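Local coordinates for protein type I modular polyketide synthase (Streptomyces albus subsp. albus, PDB 6IYR) that probably loads an acyl extender unit from a coenzyme A thioester onto its carrier protein, as the acyltransferase domain of module 8 in salinomycin synthesis, at residues D148-F153 against A203-A208; A34-A39 against G429-F434; A209-A214 against H444-D449; S155-C160 against M199-E204; R433-L438 against V448-V453. One frame throughout, in Å; residues are numbered along the deposited sequence.

Interaction 1 (D148-F153 against A203-A208)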
# COMPACT_ATOMS: atom_id res chain seq x y z
N ASP A 148 4.62 -1.74 -18.86
CA ASP A 148 4.88 -1.05 -20.12
C ASP A 148 5.04 0.44 -19.96
O ASP A 148 5.72 1.09 -20.74
CB ASP A 148 3.84 -1.38 -21.16
CG ASP A 148 4.27 -2.53 -22.03
OD1 ASP A 148 4.64 -3.59 -21.48
OD2 ASP A 148 4.35 -2.34 -23.26
N SER A 149 4.52 0.98 -18.87
CA SER A 149 4.49 2.41 -18.71
C SER A 149 5.48 2.90 -17.66
O SER A 149 5.39 4.04 -17.22
CB SER A 149 3.08 2.88 -18.32
OG SER A 149 2.12 1.85 -18.42
N SER A 150 6.36 2.01 -17.20
CA SER A 150 7.26 2.35 -16.11
C SER A 150 8.50 1.49 -16.17
O SER A 150 8.47 0.33 -15.74
CB SER A 150 6.58 2.15 -14.76
OG SER A 150 7.50 2.40 -13.72
N PRO A 151 9.59 2.04 -16.72
CA PRO A 151 10.87 1.36 -16.70
C PRO A 151 11.31 0.99 -15.29
O PRO A 151 11.88 -0.06 -15.09
CB PRO A 151 11.82 2.42 -17.26
CG PRO A 151 10.96 3.25 -18.13
CD PRO A 151 9.68 3.35 -17.39
N VAL A 152 11.02 1.85 -14.32
CA VAL A 152 11.42 1.58 -12.93
C VAL A 152 10.67 0.38 -12.34
O VAL A 152 11.28 -0.54 -11.78
CB VAL A 152 11.16 2.81 -12.05
CG1 VAL A 152 11.39 2.49 -10.58
CG2 VAL A 152 12.05 3.95 -12.51
N PHE A 153 9.36 0.33 -12.56
CA PHE A 153 8.58 -0.87 -12.22
C PHE A 153 9.11 -2.10 -12.87
O PHE A 153 9.30 -3.12 -12.21
CB PHE A 153 7.11 -0.72 -12.55
CG PHE A 153 6.27 -1.77 -11.90
CD1 PHE A 153 6.10 -1.78 -10.50
CD2 PHE A 153 5.84 -2.85 -12.61
CE1 PHE A 153 5.35 -2.78 -9.89
CE2 PHE A 153 5.07 -3.85 -12.02
CZ PHE A 153 4.87 -3.85 -10.65
N ALA A 203 6.79 0.48 -4.59
CA ALA A 203 7.41 1.44 -3.68
C ALA A 203 8.56 2.19 -4.37
O ALA A 203 8.83 3.35 -4.08
CB ALA A 203 7.92 0.74 -2.43
N GLU A 204 9.29 1.46 -5.20
CA GLU A 204 10.41 1.99 -5.94
C GLU A 204 9.97 2.99 -7.01
O GLU A 204 10.62 3.99 -7.20
CB GLU A 204 11.11 0.83 -6.60
CG GLU A 204 12.39 1.23 -7.28
CD GLU A 204 13.50 1.52 -6.30
OE1 GLU A 204 13.31 1.39 -5.06
OE2 GLU A 204 14.58 1.87 -6.80
N VAL A 205 8.78 2.80 -7.58
CA VAL A 205 8.18 3.85 -8.46
C VAL A 205 7.89 5.11 -7.70
O VAL A 205 8.26 6.17 -8.14
CB VAL A 205 6.91 3.36 -9.15
CG1 VAL A 205 6.30 4.41 -10.08
CG2 VAL A 205 7.26 2.12 -9.92
N TRP A 206 7.35 5.00 -6.50
CA TRP A 206 7.11 6.17 -5.69
C TRP A 206 8.43 6.88 -5.42
O TRP A 206 8.55 8.09 -5.60
CB TRP A 206 6.42 5.82 -4.39
CG TRP A 206 4.90 5.69 -4.47
CD1 TRP A 206 4.19 4.53 -4.57
CD2 TRP A 206 3.94 6.75 -4.42
NE1 TRP A 206 2.85 4.80 -4.54
CE2 TRP A 206 2.66 6.16 -4.51
CE3 TRP A 206 4.03 8.14 -4.34
CZ2 TRP A 206 1.49 6.90 -4.48
CZ3 TRP A 206 2.85 8.87 -4.23
CH2 TRP A 206 1.61 8.26 -4.31
N ARG A 207 9.46 6.09 -5.09
CA ARG A 207 10.81 6.61 -4.82
C ARG A 207 11.44 7.29 -6.02
O ARG A 207 11.94 8.38 -5.92
CB ARG A 207 11.73 5.47 -4.39
CG ARG A 207 12.16 5.49 -2.94
CD ARG A 207 13.41 4.64 -2.74
NE ARG A 207 14.11 4.38 -4.00
CZ ARG A 207 15.28 4.89 -4.37
NH1 ARG A 207 15.96 5.71 -3.58
NH2 ARG A 207 15.78 4.57 -5.55
N ALA A 208 11.37 6.64 -7.17
CA ALA A 208 11.86 7.22 -8.44
C ALA A 208 11.14 8.54 -8.79
O ALA A 208 11.70 9.40 -9.48
CB ALA A 208 11.69 6.21 -9.55
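Val152 sets both of its methyls on the last turns of helix 188-208, and the packing is close around it. Val152 CG2 meets Ala208 CB at 3.7 Å. Val152 CG1, swung anti to the backbone N (chi1 172°), lands on Glu204 CG, also at 3.7 Å, and lies close to Glu204 O as well; the Val152 and Glu204 side chains cross at about a right angle. The packing continues inward to buried Val205. Its CG2 enters the corner where helix 151-164 begins, 3.8 Å from Ser150 OG and 3.9 Å from Phe153 CB, and it touches the Phe153 ring at the edge, near the ring plane. That corner is a helix N-cap: Ser150 precedes the first turn, and its OG accepts from Phe153 N at 3.0 Å with a fairly straight N-H...O angle of 164°. Phe153 N and Ala35 O both bond this buried hydroxyl while Val205 CG2 packs against it. The Phe434 ring of helix 431-443 covers Val205 further. The solvent side is polar and looser. Here the carboxylate of partly exposed Glu204 pairs with Arg207 of its own helix, which grips it side-on, with Arg207 NE to Glu204 OE1 at 3.3 Å and Arg207 NH2 to Glu204 OE2 at 3.2 Å, both oxygens being met from above the carboxylate plane.

Interaction 2 (A34-A39 against G429-F434)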
# COMPACT_ATOMS: atom_id res chain seq x y z
N ALA A 34 12.57 6.70 -16.54
CA ALA A 34 11.39 7.43 -16.08
C ALA A 34 10.69 6.66 -14.96
O ALA A 34 10.59 5.42 -14.99
CB ALA A 34 10.44 7.66 -17.24
N ALA A 35 10.13 7.39 -14.02
CA ALA A 35 9.22 6.77 -13.07
C ALA A 35 7.96 6.25 -13.77
O ALA A 35 7.55 5.10 -13.58
CB ALA A 35 8.85 7.77 -11.99
N LEU A 36 7.29 7.14 -14.51
CA LEU A 36 6.23 6.70 -15.39
C LEU A 36 6.43 7.30 -16.76
O LEU A 36 6.83 8.46 -16.91
CB LEU A 36 4.87 7.16 -14.90
CG LEU A 36 4.35 6.54 -13.62
CD1 LEU A 36 3.18 7.35 -13.09
CD2 LEU A 36 3.95 5.10 -13.87
N THR A 37 5.87 6.61 -17.73
CA THR A 37 5.88 7.09 -19.07
C THR A 37 4.49 6.85 -19.64
O THR A 37 4.01 5.72 -19.66
CB THR A 37 6.98 6.37 -19.85
OG1 THR A 37 7.46 7.24 -20.87
CG2 THR A 37 6.45 5.08 -20.45
N SER A 38 3.79 7.93 -19.94
CA SER A 38 2.37 7.85 -20.27
C SER A 38 1.94 8.90 -21.28
O SER A 38 2.56 9.97 -21.39
CB SER A 38 1.52 8.03 -19.02
OG SER A 38 0.17 7.87 -19.37
N ALA A 39 0.84 8.60 -21.97
CA ALA A 39 0.13 9.54 -22.87
C ALA A 39 -0.76 10.49 -22.10
O ALA A 39 -1.12 11.54 -22.61
CB ALA A 39 -0.72 8.76 -23.85
N GLY A 429 -4.41 -0.98 -13.02
CA GLY A 429 -3.08 -1.36 -12.64
C GLY A 429 -2.04 -0.75 -13.55
O GLY A 429 -0.96 -1.30 -13.71
N GLY A 430 -2.39 0.37 -14.20
CA GLY A 430 -1.46 1.06 -15.09
C GLY A 430 -1.06 2.47 -14.67
O GLY A 430 -1.35 2.94 -13.57
N ALA A 431 -0.45 3.18 -15.61
CA ALA A 431 0.02 4.53 -15.36
C ALA A 431 -1.14 5.48 -15.10
O ALA A 431 -1.01 6.45 -14.36
CB ALA A 431 0.88 5.01 -16.52
N ALA A 432 -2.31 5.19 -15.63
CA ALA A 432 -3.41 6.13 -15.45
C ALA A 432 -3.71 6.24 -13.97
O ALA A 432 -3.86 7.34 -13.43
CB ALA A 432 -4.66 5.65 -16.20
N ARG A 433 -3.84 5.10 -13.31
CA ARG A 433 -4.24 5.12 -11.91
C ARG A 433 -3.07 5.61 -11.05
O ARG A 433 -3.23 6.39 -10.12
CB ARG A 433 -4.72 3.75 -11.46
CG ARG A 433 -4.82 3.59 -9.95
CD ARG A 433 -5.68 4.65 -9.28
NE ARG A 433 -7.03 4.63 -9.79
CZ ARG A 433 -7.97 5.52 -9.47
NH1 ARG A 433 -9.17 5.45 -10.03
NH2 ARG A 433 -7.71 6.46 -8.58
N PHE A 434 -1.89 5.19 -11.42
CA PHE A 434 -0.73 5.57 -10.65
C PHE A 434 -0.57 7.08 -10.71
O PHE A 434 -0.44 7.72 -9.68
CB PHE A 434 0.51 4.84 -11.19
CG PHE A 434 1.58 4.58 -10.13
CD1 PHE A 434 1.98 5.59 -9.26
CD2 PHE A 434 2.24 3.37 -10.07
CE1 PHE A 434 2.98 5.37 -8.31
CE2 PHE A 434 3.24 3.16 -9.13
CZ PHE A 434 3.60 4.15 -8.25
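Leu36 and Ser38 lie against the first turn of helix 431-443, with Ala431 at the middle of the contact. Just before it, Gly430 takes the N-cap position, and its carbonyl oxygen accepts from Phe434 N at 3.2 Å, closing the first helical turn. Ala431 follows with its methyl directed at the other segment: CB meets Ser38 CB at 4.0 Å and Leu36 CD2 at 4.1 Å. The Ser38 hydroxyl grazes the same methyl, but its polar partner is Leu40 N. One turn on, Phe434 offers its CB to Leu36 CD1, again at 4.1 Å, and the ring itself meets that methyl obliquely. Leu36 can reach both residues because its CG stands beside the backbone N, anti to the carbonyl carbon (chi1 -68°), which carries the isobutyl fork toward the helix so that one methyl serves each partner. Beyond this fork the Phe434 ring continues toward Leu202 and Trp206 of helix 188-208. The contact is van der Waals, without a polar bond between the two segments. Along the backbone, Leu36 and Ser38 are bonded to Arg454, and the whole is a helix resting on a small two-stranded parallel sheet in which strand 36-37 pairs with strand 453-454, close to both ends of the modelled chain.

Interaction 3 (A209-A214 against H444-D449)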
# COMPACT_ATOMS: atom_id res chain seq x y z
N ALA A 209 9.91 8.68 -8.34
CA ALA A 209 9.11 9.85 -8.62
C ALA A 209 9.35 10.92 -7.58
O ALA A 209 8.62 11.91 -7.46
CB ALA A 209 7.64 9.46 -8.62
N GLY A 210 10.36 10.71 -6.76
CA GLY A 210 10.79 11.74 -5.84
C GLY A 210 10.22 11.61 -4.45
O GLY A 210 10.42 12.50 -3.63
N VAL A 211 9.46 10.55 -4.17
CA VAL A 211 8.83 10.42 -2.87
C VAL A 211 9.62 9.42 -2.04
O VAL A 211 9.43 8.23 -2.14
CB VAL A 211 7.37 9.96 -2.99
CG1 VAL A 211 6.75 9.91 -1.60
CG2 VAL A 211 6.60 10.92 -3.86
N ALA A 212 10.53 9.93 -1.23
CA ALA A 212 11.38 9.07 -0.42
C ALA A 212 10.67 8.79 0.91
O ALA A 212 10.03 9.66 1.49
CB ALA A 212 12.73 9.74 -0.20
N PRO A 213 10.64 7.53 1.34
CA PRO A 213 9.88 7.37 2.57
C PRO A 213 10.60 7.94 3.78
O PRO A 213 11.75 7.62 3.99
CB PRO A 213 9.71 5.84 2.70
CG PRO A 213 10.57 5.22 1.64
CD PRO A 213 11.27 6.29 0.86
N ALA A 214 9.86 8.54 4.69
CA ALA A 214 10.38 8.87 6.01
C ALA A 214 10.26 7.72 6.99
O ALA A 214 10.93 7.70 8.03
CB ALA A 214 9.65 10.07 6.58
N HIS A 444 -1.59 17.08 -1.62
CA HIS A 444 -1.60 17.11 -0.17
C HIS A 444 -0.24 17.50 0.38
O HIS A 444 -0.06 17.59 1.59
CB HIS A 444 -2.01 15.75 0.40
CG HIS A 444 -3.45 15.43 0.19
ND1 HIS A 444 -4.44 16.39 0.31
CD2 HIS A 444 -4.06 14.32 -0.29
CE1 HIS A 444 -5.61 15.85 -0.00
NE2 HIS A 444 -5.41 14.58 -0.30
N GLY A 445 0.72 17.66 -0.52
CA GLY A 445 2.03 18.17 -0.17
C GLY A 445 3.07 17.08 -0.15
O GLY A 445 4.23 17.31 0.18
N VAL A 446 2.72 15.90 -0.61
CA VAL A 446 3.76 14.91 -0.82
C VAL A 446 4.62 15.37 -1.97
O VAL A 446 4.08 15.75 -3.01
CB VAL A 446 3.14 13.56 -1.14
CG1 VAL A 446 4.21 12.53 -1.38
CG2 VAL A 446 2.21 13.15 -0.03
N PRO A 447 5.95 15.30 -1.84
CA PRO A 447 6.84 15.97 -2.80
C PRO A 447 7.10 15.17 -4.07
O PRO A 447 8.23 14.85 -4.38
CB PRO A 447 8.13 16.20 -2.02
CG PRO A 447 8.14 15.13 -0.97
CD PRO A 447 6.70 14.75 -0.69
N VAL A 448 6.07 14.99 -4.87
CA VAL A 448 6.22 14.39 -6.17
C VAL A 448 7.12 15.30 -7.02
O VAL A 448 7.02 16.52 -6.97
CB VAL A 448 4.84 14.23 -6.83
CG1 VAL A 448 4.96 13.67 -8.25
CG2 VAL A 448 3.95 13.35 -5.96
N ASP A 449 7.96 14.68 -7.82
CA ASP A 449 8.76 15.38 -8.79
C ASP A 449 8.23 15.15 -10.19
O ASP A 449 8.42 14.08 -10.79
CB ASP A 449 10.20 14.89 -8.72
CG ASP A 449 11.13 15.64 -9.68
OD1 ASP A 449 10.69 16.60 -10.35
OD2 ASP A 449 12.29 15.24 -9.82
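With chi1 at -177° in Val211 and 179° in Val446, each valine holds CG1 anti to its own backbone N, and these two methyls meet at 3.7 Å, the side chains crossing at about a right angle. The residues stand just past two helix ends, both of which are Schellman motifs. Gly210, with positive phi, closes helix 188-208, its N bonded to Arg207 O and Val211 N to Trp206 O; Gly445, likewise with positive phi, ends helix 431-443. Thus two chain exits run alongside each other. The second methyl of Val211, CG2, also rests on Val446 CG1 at 3.8 Å and reaches Val448 CG2 at 4.2 Å, so Val211 spans the kink between these two residues. That kink is an inverse gamma turn centred on Pro447, closed by Val448 N to Val446 O at 2.8 Å. Trp206 and Phe130 of strand 129-132 touch Val211, Ala441 touches Val446 and Trp442 touches Val448. Beside the valines, Gly210 O and Pro447 O come within 3.3 Å, two acceptors side by side that cannot bond to each other, and Gly210 CA lies near Asp449 CB. The hydrogen bond between 209-214 and 444-449 comes next to this pair: Asp449 N donates to Ala209 O at 2.9 Å with an N-H...O angle of 165°, from a position tilted off the carbonyl plane, and Asp449 CB rests 3.6 Å from the same oxygen.

Interaction 4 (S155-C160 against M199-E204)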
# COMPACT_ATOMS: atom_id res chain seq x y z
N SER A 155 11.93 -2.88 -14.02
CA SER A 155 13.25 -3.38 -13.75
C SER A 155 13.36 -3.84 -12.28
O SER A 155 14.02 -4.83 -11.99
CB SER A 155 14.30 -2.34 -14.12
OG SER A 155 14.94 -1.86 -12.98
N ARG A 156 12.66 -3.17 -11.39
CA ARG A 156 12.57 -3.64 -10.00
C ARG A 156 11.82 -4.96 -9.88
O ARG A 156 12.26 -5.87 -9.18
CB ARG A 156 11.89 -2.58 -9.15
CG ARG A 156 12.01 -2.82 -7.64
CD ARG A 156 13.45 -3.10 -7.25
NE ARG A 156 13.62 -2.90 -5.83
CZ ARG A 156 14.69 -3.31 -5.15
NH1 ARG A 156 14.78 -3.07 -3.86
NH2 ARG A 156 15.65 -3.96 -5.75
N LEU A 157 10.75 -5.12 -10.65
CA LEU A 157 10.01 -6.36 -10.66
C LEU A 157 10.84 -7.49 -11.24
O LEU A 157 10.77 -8.60 -10.74
CB LEU A 157 8.67 -6.22 -11.39
CG LEU A 157 7.70 -7.37 -11.10
CD1 LEU A 157 6.96 -7.14 -9.79
CD2 LEU A 157 6.71 -7.56 -12.25
N ALA A 158 11.71 -7.20 -12.22
CA ALA A 158 12.58 -8.26 -12.78
C ALA A 158 13.65 -8.65 -11.78
O ALA A 158 14.03 -9.82 -11.69
CB ALA A 158 13.24 -7.82 -14.09
N GLU A 159 14.10 -7.69 -10.99
CA GLU A 159 14.99 -8.01 -9.87
C GLU A 159 14.28 -8.87 -8.84
O GLU A 159 14.91 -9.76 -8.24
CB GLU A 159 15.51 -6.73 -9.21
CG GLU A 159 16.59 -6.01 -10.02
CD GLU A 159 16.83 -4.59 -9.55
OE1 GLU A 159 16.68 -4.30 -8.35
OE2 GLU A 159 17.03 -3.73 -10.42
N CYS A 160 12.99 -8.59 -8.57
CA CYS A 160 12.26 -9.39 -7.59
C CYS A 160 12.16 -10.80 -8.12
O CYS A 160 12.33 -11.78 -7.36
CB CYS A 160 10.88 -8.79 -7.28
SG CYS A 160 10.98 -7.29 -6.32
N MET A 199 4.54 -5.13 -4.25
CA MET A 199 4.68 -4.05 -3.30
C MET A 199 6.10 -3.46 -3.26
O MET A 199 6.29 -2.21 -3.20
CB MET A 199 4.26 -4.50 -1.91
CG MET A 199 2.78 -4.89 -1.77
SD MET A 199 2.35 -5.15 -0.02
CE MET A 199 3.12 -6.75 0.19
N VAL A 200 7.10 -4.32 -3.31
CA VAL A 200 8.48 -3.84 -3.37
C VAL A 200 8.66 -2.97 -4.63
O VAL A 200 9.28 -1.94 -4.60
CB VAL A 200 9.46 -5.00 -3.35
CG1 VAL A 200 10.89 -4.53 -3.64
CG2 VAL A 200 9.39 -5.67 -1.97
N SER A 201 8.00 -3.36 -5.71
CA SER A 201 8.24 -2.70 -6.97
C SER A 201 7.44 -1.43 -7.12
O SER A 201 7.98 -0.46 -7.60
CB SER A 201 8.06 -3.65 -8.12
OG SER A 201 9.07 -4.66 -8.05
N LEU A 202 6.24 -1.39 -6.55
CA LEU A 202 5.46 -0.16 -6.52
C LEU A 202 6.16 0.90 -5.68
O LEU A 202 6.07 2.10 -5.97
CB LEU A 202 4.06 -0.42 -5.97
CG LEU A 202 3.14 -1.28 -6.85
CD1 LEU A 202 1.80 -1.41 -6.15
CD2 LEU A 202 2.91 -0.65 -8.22
N ALA A 203 6.79 0.48 -4.59
CA ALA A 203 7.41 1.44 -3.68
C ALA A 203 8.56 2.19 -4.37
O ALA A 203 8.83 3.35 -4.08
CB ALA A 203 7.92 0.74 -2.43
N GLU A 204 9.29 1.46 -5.20
CA GLU A 204 10.41 1.99 -5.94
C GLU A 204 9.97 2.99 -7.01
O GLU A 204 10.62 3.99 -7.20
CB GLU A 204 11.11 0.83 -6.60
CG GLU A 204 12.39 1.23 -7.28
CD GLU A 204 13.50 1.52 -6.30
OE1 GLU A 204 13.31 1.39 -5.06
OE2 GLU A 204 14.58 1.87 -6.80
O HOH W 1 11.97 -1.54 -3.99
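Arg156 and Ser201 mark the closest CA pair between two nearly antiparallel helices, 151-164 and 188-208, whose local axes approach to 8.6 Å at an angle of 151°. Apolar and van der Waals contacts make up most of this antiparallel helix-helix packing. The small side chain of Ser201 lets the other helix come close: Arg156 CG lies 3.5 Å from Ser201 OG, and Leu157 CD1 touches that residue from the neighbouring position. Cys160, one turn further along, places SG 3.8 Å from Val200 CG1. Standing anti to the backbone N (chi1 -168°), Arg156 CG also rests on Glu204 CB at 3.9 Å; the bend at chi2 (50°) then takes the guanidinium obliquely past Val200 CG1. Leu235 of helix 235-248 covers both Arg156 and Val200. Among the polar groups, Ser201 OG is bonded back to Ala197 O of its own helix; although Leu157 N is only 3.1 Å away, the angle is too poor for a bond. Each helix pairs its own charge: Glu204 with Arg207, and Arg156 NH2 with Glu159 OE1 at 2.8 Å, in the guanidinium plane. Glu204 OE1 lies well out of that plane, 4.4 Å from Arg156 NE, so no N-H points at it directly. The link runs through a water, which accepts from Arg156 NE at 2.8 Å, donates to Val200 O, and donates weakly to Glu204 OE1.

Interaction 5 (R433-L438 against V448-V453)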
# COMPACT_ATOMS: atom_id res chain seq x y z
N ARG A 433 -3.84 5.10 -13.31
CA ARG A 433 -4.24 5.12 -11.91
C ARG A 433 -3.07 5.61 -11.05
O ARG A 433 -3.23 6.39 -10.12
CB ARG A 433 -4.72 3.75 -11.46
CG ARG A 433 -4.82 3.59 -9.95
CD ARG A 433 -5.68 4.65 -9.28
NE ARG A 433 -7.03 4.63 -9.79
CZ ARG A 433 -7.97 5.52 -9.47
NH1 ARG A 433 -9.17 5.45 -10.03
NH2 ARG A 433 -7.71 6.46 -8.58
N PHE A 434 -1.89 5.19 -11.42
CA PHE A 434 -0.73 5.57 -10.65
C PHE A 434 -0.57 7.08 -10.71
O PHE A 434 -0.44 7.72 -9.68
CB PHE A 434 0.51 4.84 -11.19
CG PHE A 434 1.58 4.58 -10.13
CD1 PHE A 434 1.98 5.59 -9.26
CD2 PHE A 434 2.24 3.37 -10.07
CE1 PHE A 434 2.98 5.37 -8.31
CE2 PHE A 434 3.24 3.16 -9.13
CZ PHE A 434 3.60 4.15 -8.25
N LEU A 435 -0.67 7.67 -11.90
CA LEU A 435 -0.56 9.12 -12.03
C LEU A 435 -1.57 9.78 -11.19
O LEU A 435 -1.31 10.82 -10.57
CB LEU A 435 -0.80 9.59 -13.48
CG LEU A 435 0.42 9.86 -14.32
CD1 LEU A 435 -0.01 10.32 -15.71
CD2 LEU A 435 1.30 10.91 -13.66
N THR A 436 -2.79 9.26 -11.18
CA THR A 436 -3.76 9.92 -10.36
C THR A 436 -3.50 9.78 -8.86
O THR A 436 -3.67 10.74 -8.09
CB THR A 436 -5.24 9.73 -10.79
OG1 THR A 436 -6.06 9.47 -9.67
CG2 THR A 436 -5.43 8.74 -11.87
N SER A 437 -2.84 8.69 -8.48
CA SER A 437 -2.35 8.56 -7.10
C SER A 437 -1.25 9.55 -6.78
O SER A 437 -1.30 10.17 -5.73
CB SER A 437 -1.90 7.13 -6.82
OG SER A 437 -3.06 6.29 -6.80
N LEU A 438 -0.25 9.69 -7.64
CA LEU A 438 0.74 10.73 -7.49
C LEU A 438 0.11 12.13 -7.37
O LEU A 438 0.55 12.94 -6.57
CB LEU A 438 1.71 10.73 -8.66
CG LEU A 438 2.51 9.46 -8.87
CD1 LEU A 438 3.18 9.55 -10.24
CD2 LEU A 438 3.57 9.31 -7.79
N VAL A 448 6.07 14.99 -4.87
CA VAL A 448 6.22 14.39 -6.17
C VAL A 448 7.12 15.30 -7.02
O VAL A 448 7.02 16.52 -6.97
CB VAL A 448 4.84 14.23 -6.83
CG1 VAL A 448 4.96 13.67 -8.25
CG2 VAL A 448 3.95 13.35 -5.96
N ASP A 449 7.96 14.68 -7.82
CA ASP A 449 8.76 15.38 -8.79
C ASP A 449 8.23 15.15 -10.19
O ASP A 449 8.42 14.08 -10.79
CB ASP A 449 10.20 14.89 -8.72
CG ASP A 449 11.13 15.64 -9.68
OD1 ASP A 449 10.69 16.60 -10.35
OD2 ASP A 449 12.29 15.24 -9.82
N TRP A 450 7.51 16.13 -10.72
CA TRP A 450 6.76 15.92 -11.96
C TRP A 450 7.61 15.69 -13.19
O TRP A 450 7.16 15.03 -14.13
CB TRP A 450 5.77 17.04 -12.16
CG TRP A 450 4.68 16.94 -11.15
CD1 TRP A 450 4.48 17.75 -10.10
CD2 TRP A 450 3.65 15.94 -11.10
NE1 TRP A 450 3.39 17.33 -9.37
CE2 TRP A 450 2.84 16.24 -9.99
CE3 TRP A 450 3.33 14.83 -11.88
CZ2 TRP A 450 1.72 15.47 -9.65
CZ3 TRP A 450 2.21 14.11 -11.58
CH2 TRP A 450 1.43 14.41 -10.46
N ASP A 451 8.88 16.10 -13.14
CA ASP A 451 9.86 15.77 -14.17
C ASP A 451 10.01 14.26 -14.41
O ASP A 451 10.43 13.85 -15.49
CB ASP A 451 11.23 16.37 -13.81
CG ASP A 451 11.24 17.91 -13.90
OD1 ASP A 451 10.36 18.47 -14.58
OD2 ASP A 451 12.12 18.55 -13.29
N THR A 452 9.66 13.43 -13.42
CA THR A 452 9.97 12.01 -13.52
C THR A 452 8.90 11.29 -14.31
O THR A 452 9.05 10.11 -14.63
CB THR A 452 10.17 11.38 -12.12
OG1 THR A 452 8.99 11.55 -11.31
CG2 THR A 452 11.34 12.07 -11.42
N VAL A 453 7.81 11.99 -14.59
CA VAL A 453 6.73 11.45 -15.38
C VAL A 453 6.83 11.95 -16.81
O VAL A 453 6.60 13.12 -17.08
CB VAL A 453 5.37 11.90 -14.85
CG1 VAL A 453 4.28 11.52 -15.85
CG2 VAL A 453 5.14 11.31 -13.47
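After helix 431-443 ends, the chain doubles back along that helix, and the short 3-10 segment 450-452 leads into strand 453-454; Leu435 and Leu438 of the helix pack on this returning piece. Trp450 presents the edge of its six-membered ring to the helix. With CG beside the backbone N (chi1 -70°), its indole swings over the loop so that Trp450 CZ3 meets Leu435 CD2 at 3.9 Å, the methyl lying at the ring edge in plane. Trp450 CH2 reaches Leu438 CB at 4.1 Å. The ring is backed within its own segment by Val448, whose CG1 stands 3.7 Å above the plane, over the centre of one face. The other methyl of Val448, CG2, turns to the helix and touches Leu438 O at 3.5 Å. Further along the chain, Leu435 and Val453 reach toward each other tip to tip, Leu435 CD2 to Val453 CG1 at 3.7 Å, whereas Leu438 and Val453 slide past one another in opposite directions. The turn that presents these side chains is held by Asp449 O, which takes two bonds from Thr452: OG1 at 2.6 Å, nearly in line with the carbonyl, and the backbone N at 3.0 Å. Around the contact, Trp442 meets Trp450 edge-to-face, and Pro42 and Thr44 of strand 41-47 touch the indole. Leu36 of strand 36-37 packs on both leucines, and Trp206 of helix 188-208 covers Leu438.

Overall arrangement
The five contacts form one connected region where both ends of the modelled chain come together with helices 151-164, 188-208 and 431-443. Interactions 1 and 4, with centres about 8 Å apart, are successive parts of the pairing between helices 151-164 and 188-208. Interactions 2 and 5 share helix 431-443 and are also about 8 Å apart; interaction 3 joins the loops that follow helices 188-208 and 431-443. Along the chain, interactions 1 and 4 are nested within the loop closed by interaction 2 and close before interactions 3 and 5 open, while interaction 2 crosses interaction 3. Helix 431-443 thus joins the helix pair 151-164/188-208 to the two-stranded sheet.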